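Local coordinates for protein CpuTA1 (Curtobacterium pusillum, PDB 5K3W) that is a class IV aminotransferase-family protein that binds pyridoxal-5'-phosphate and is found as a two-chain assembly, at residues R43-G48 with R122-E127; V151-R156 with A280-E285. All blocks are in the same frame, centred on the assembly; numbering follows the deposited sequence.

Interaction 1: residues R43-G48 with R122-E127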
# COMPACT_ATOMS: atom_id res chain seq x y z
N ARG A 43 -4.24 14.01 8.91
CA ARG A 43 -3.74 15.07 8.06
C ARG A 43 -3.52 14.54 6.65
O ARG A 43 -3.17 13.37 6.45
CB ARG A 43 -2.43 15.65 8.60
CG ARG A 43 -2.56 16.30 9.94
CD ARG A 43 -3.06 17.71 9.82
NE ARG A 43 -2.12 18.53 9.06
CZ ARG A 43 -0.97 18.98 9.54
NH1 ARG A 43 -0.61 18.69 10.79
NH2 ARG A 43 -0.18 19.71 8.77
N ILE A 44 -3.73 15.42 5.66
CA ILE A 44 -3.63 15.03 4.27
C ILE A 44 -2.20 14.64 3.91
O ILE A 44 -2.00 13.89 2.95
CB ILE A 44 -4.15 16.16 3.36
CG1 ILE A 44 -4.43 15.62 1.94
CG2 ILE A 44 -3.14 17.30 3.29
CD1 ILE A 44 -5.37 14.40 1.87
N THR A 45 -1.19 15.11 4.65
CA THR A 45 0.18 14.70 4.40
C THR A 45 0.66 13.61 5.36
O THR A 45 1.87 13.39 5.49
CB THR A 45 1.13 15.90 4.44
OG1 THR A 45 0.98 16.61 5.66
CG2 THR A 45 0.84 16.85 3.29
N ASP A 46 -0.24 12.92 6.05
CA ASP A 46 0.17 11.75 6.82
C ASP A 46 0.64 10.67 5.86
O ASP A 46 -0.05 10.33 4.90
CB ASP A 46 -0.98 11.24 7.68
CG ASP A 46 -0.50 10.39 8.86
OD1 ASP A 46 0.01 9.27 8.63
OD2 ASP A 46 -0.64 10.84 10.02
N LEU A 47 1.84 10.15 6.10
CA LEU A 47 2.37 9.14 5.18
C LEU A 47 1.50 7.89 5.15
O LEU A 47 1.65 7.07 4.23
CB LEU A 47 3.81 8.79 5.55
CG LEU A 47 4.87 9.89 5.46
CD1 LEU A 47 6.14 9.43 6.17
CD2 LEU A 47 5.18 10.22 4.01
N GLY A 48 0.61 7.73 6.14
CA GLY A 48 -0.34 6.63 6.10
C GLY A 48 -1.26 6.67 4.90
O GLY A 48 -1.63 5.63 4.36
N ARG A 122 3.93 6.14 9.81
CA ARG A 122 5.18 6.88 9.98
C ARG A 122 4.93 8.35 10.31
O ARG A 122 5.88 9.07 10.63
CB ARG A 122 6.06 6.74 8.72
CG ARG A 122 7.58 6.94 8.96
CD ARG A 122 8.43 6.46 7.77
NE ARG A 122 8.04 5.14 7.26
CZ ARG A 122 8.55 3.98 7.68
NH1 ARG A 122 9.49 3.94 8.61
NH2 ARG A 122 8.11 2.84 7.16
N GLY A 123 3.68 8.82 10.24
CA GLY A 123 3.31 10.15 10.67
C GLY A 123 3.22 11.15 9.53
O GLY A 123 3.43 10.86 8.35
N ILE A 124 2.88 12.38 9.94
CA ILE A 124 2.95 13.54 9.06
C ILE A 124 4.36 13.67 8.51
O ILE A 124 5.35 13.60 9.25
CB ILE A 124 2.54 14.79 9.85
CG1 ILE A 124 1.20 14.54 10.57
CG2 ILE A 124 2.52 16.00 8.93
CD1 ILE A 124 0.78 15.64 11.54
N GLU A 125 4.46 13.88 7.20
CA GLU A 125 5.76 13.85 6.54
C GLU A 125 6.60 15.06 6.94
O GLU A 125 6.08 16.17 7.10
CB GLU A 125 5.58 13.80 5.02
CG GLU A 125 6.89 13.92 4.24
CD GLU A 125 6.86 13.24 2.89
OE1 GLU A 125 7.82 12.50 2.57
OE2 GLU A 125 5.87 13.43 2.14
N GLY A 126 7.90 14.83 7.10
CA GLY A 126 8.82 15.86 7.55
C GLY A 126 8.93 16.02 9.05
O GLY A 126 9.70 16.87 9.52
N GLU A 127 8.23 15.19 9.82
CA GLU A 127 7.99 15.45 11.23
C GLU A 127 8.63 14.42 12.17
O GLU A 127 8.79 14.71 13.36
CB GLU A 127 6.48 15.51 11.48
CG GLU A 127 6.06 15.99 12.83
CD GLU A 127 4.60 16.36 12.87
OE1 GLU A 127 3.85 15.74 13.67
OE2 GLU A 127 4.20 17.26 12.10
O HOH W 1 2.99 12.86 2.73
O HOH W 2 3.77 17.19 6.26
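The N-capped start of helix 47-50 meets the loop that follows strand 114-121, and a single beta bridge joins Asp46 to Ile124. Two backbone bonds flank it. Leu47 N gives a nearly straight bond to Gly123 O (2.8 Å, 176° at the hydrogen). Glu125 N donates to Thr45 O at 3.1 Å. Leu47 fits between two side chains. Leu47 CD1 lies 3.7 Å from Arg122 CB. Leu47 CD2 packs 3.6 Å from Glu125 CD, and the side chains of Leu47 and Glu125 cross at about a right angle. On the other flank Ile124 CD1 touches Arg43 NH1 at 3.4 Å, obliquely to the guanidinium. Ile124 CG2 reaches Thr45 OG1. One water links Thr45 O with Glu125 OE2, and another links Thr45 OG1 with Glu125 O. The Glu125 carboxylate also forms a salt bridge with Arg182 of the second subunit. At the helix start Asp46 OD1 accepts from Gly48 N at 3.0 Å through its anti lone pair. Asp46 OD1 also hydrogen-bonds Thr121 OG1, and Asp46 OD2 hydrogen-bonds Ser131 OG. This is a helix N-cap, here joined by a beta bridge to a loop at the subunit interface.

Interaction 2: residues V151-R156 with A280-E285; sequences VVTLDR and ALDDRE
The carboxylate of Asp282 reaches across to Thr153, and the two side chains cross at about a right angle. Asp282 OD1 accepts from Thr153 N at 2.8 Å. The N-H comes from the syn side, 27° out of the carboxylate plane. OD2 takes the Thr153 hydroxyl; the modelled OG1-OD2 separation is very short, so its exact length is doubtful. Thr153 chi1 of 49° sets OG1 between the backbone N and the carbonyl carbon, and thus on the same carboxylate as its own N-H. Asp282 OD1 also sits tightly against Val152, 3.0 Å from Val152 CA and 3.2 Å from Val152 CB. Leu281 extends beside this pair with CG anti to the backbone N (chi1 -178°). Leu281 CD1 meets Val151 CG1 at 3.7 Å, obliquely, and Thr153 CG2 at 4.0 Å, where the side chains cross at about a right angle. The strands that carry these side chains run parallel, with Val151 opposite Leu281. Val151 N donates to Ala280 O (2.7 Å), and Asp282 N to Val151 O (2.8 Å). A water also donates to Val151 O and accepts from Asp283 N. A type I' turn from Leu281 to Arg284 then reverses the chain. Arg261 forms a salt bridge with Asp282 OD2. Both carboxylate oxygens are therefore engaged, and the arginine would probably favour the charged form of Asp282.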
# COMPACT_ATOMS: atom_id res chain seq x y z
N VAL A 151 -13.70 -19.76 -3.98
CA VAL A 151 -12.38 -19.14 -4.01
C VAL A 151 -11.69 -19.44 -5.34
O VAL A 151 -11.95 -20.45 -5.99
CB VAL A 151 -11.53 -19.62 -2.80
CG1 VAL A 151 -10.18 -18.91 -2.76
CG2 VAL A 151 -12.29 -19.38 -1.50
N VAL A 152 -10.77 -18.56 -5.72
CA VAL A 152 -9.96 -18.75 -6.92
C VAL A 152 -8.50 -18.55 -6.54
O VAL A 152 -8.19 -17.82 -5.59
CB VAL A 152 -10.37 -17.79 -8.06
CG1 VAL A 152 -11.80 -18.06 -8.47
CG2 VAL A 152 -10.24 -16.34 -7.62
N THR A 153 -7.61 -19.20 -7.27
CA THR A 153 -6.18 -18.97 -7.07
C THR A 153 -5.69 -17.87 -8.01
O THR A 153 -6.11 -17.79 -9.17
CB THR A 153 -5.37 -20.26 -7.28
OG1 THR A 153 -5.76 -20.89 -8.50
CG2 THR A 153 -5.61 -21.21 -6.14
N LEU A 154 -4.83 -17.00 -7.48
CA LEU A 154 -4.28 -15.86 -8.21
C LEU A 154 -2.78 -15.77 -7.96
O LEU A 154 -2.30 -15.96 -6.84
CB LEU A 154 -4.93 -14.54 -7.79
CG LEU A 154 -6.40 -14.30 -8.11
CD1 LEU A 154 -6.77 -12.85 -7.81
CD2 LEU A 154 -6.74 -14.68 -9.56
N ASP A 155 -2.06 -15.47 -9.03
CA ASP A 155 -0.62 -15.33 -8.92
C ASP A 155 -0.27 -14.10 -8.09
O ASP A 155 -0.76 -13.00 -8.35
CB ASP A 155 -0.01 -15.24 -10.31
CG ASP A 155 1.40 -14.70 -10.29
OD1 ASP A 155 2.21 -15.24 -9.51
OD2 ASP A 155 1.67 -13.72 -11.02
N ARG A 156 0.54 -14.30 -7.05
CA ARG A 156 1.00 -13.20 -6.22
C ARG A 156 2.14 -12.43 -6.87
O ARG A 156 2.34 -11.26 -6.54
CB ARG A 156 1.44 -13.71 -4.85
CG ARG A 156 1.86 -12.63 -3.85
CD ARG A 156 0.66 -11.89 -3.31
NE ARG A 156 1.02 -10.71 -2.54
CZ ARG A 156 1.40 -9.54 -3.08
NH1 ARG A 156 1.47 -9.41 -4.40
NH2 ARG A 156 1.71 -8.50 -2.30
N ALA A 280 -15.74 -24.17 -3.38
CA ALA A 280 -15.16 -24.34 -4.70
C ALA A 280 -13.85 -23.56 -4.77
O ALA A 280 -13.73 -22.46 -4.23
CB ALA A 280 -16.13 -23.88 -5.81
N LEU A 281 -12.87 -24.16 -5.42
CA LEU A 281 -11.59 -23.50 -5.67
C LEU A 281 -11.35 -23.57 -7.16
O LEU A 281 -11.17 -24.66 -7.71
CB LEU A 281 -10.46 -24.16 -4.88
CG LEU A 281 -9.10 -23.47 -5.05
CD1 LEU A 281 -9.18 -22.05 -4.51
CD2 LEU A 281 -7.95 -24.27 -4.39
N ASP A 282 -11.37 -22.42 -7.83
CA ASP A 282 -11.25 -22.37 -9.28
C ASP A 282 -12.27 -23.29 -9.93
O ASP A 282 -11.97 -24.02 -10.88
CB ASP A 282 -9.83 -22.72 -9.71
CG ASP A 282 -8.82 -21.69 -9.27
OD1 ASP A 282 -9.17 -20.48 -9.22
OD2 ASP A 282 -7.67 -22.09 -8.99
N ASP A 283 -13.49 -23.28 -9.41
CA ASP A 283 -14.62 -24.03 -9.97
C ASP A 283 -14.52 -25.54 -9.81
O ASP A 283 -15.44 -26.25 -10.23
CB ASP A 283 -14.84 -23.69 -11.45
CG ASP A 283 -15.23 -22.24 -11.65
OD1 ASP A 283 -16.14 -21.75 -10.94
OD2 ASP A 283 -14.61 -21.58 -12.52
N ARG A 284 -13.43 -26.07 -9.24
CA ARG A 284 -13.47 -27.43 -8.72
C ARG A 284 -14.22 -27.41 -7.39
O ARG A 284 -13.96 -26.55 -6.54
CB ARG A 284 -12.07 -28.00 -8.54
CG ARG A 284 -12.03 -29.23 -7.63
CD ARG A 284 -10.67 -29.95 -7.62
NE ARG A 284 -10.47 -30.76 -8.82
CZ ARG A 284 -9.67 -30.42 -9.83
NH1 ARG A 284 -9.55 -31.22 -10.89
NH2 ARG A 284 -8.97 -29.28 -9.76
N GLU A 285 -15.17 -28.33 -7.22
CA GLU A 285 -15.97 -28.40 -6.00
C GLU A 285 -15.20 -29.10 -4.89
O GLU A 285 -14.43 -30.03 -5.12
CB GLU A 285 -17.28 -29.15 -6.21
CG GLU A 285 -17.88 -28.99 -7.60
CD GLU A 285 -19.03 -28.01 -7.61
OE1 GLU A 285 -19.13 -27.18 -6.68
OE2 GLU A 285 -19.83 -28.08 -8.55
O HOH W 3 -14.20 -20.97 -7.39

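From the N terminus, interaction 1 comes first. It closes a loop of 73 residues, which includes strand 54-62, helices 69-82 and 90-108 and strand 114-121. It ties the turn and helix start at 43-48 to the loop between strands 114-121 and 131-138 of the antiparallel sheet. Interaction 2 opens later and closes a loop of 123 residues. It joins strand 149-155 to strand 280-281 in a separate mixed sheet, bringing a late part of the chain beside its middle. The two loops follow in series and neither nest nor cross. The centres of interaction 1 and interaction 2 lie about 38 Å apart. Both contacts also touch the second subunit.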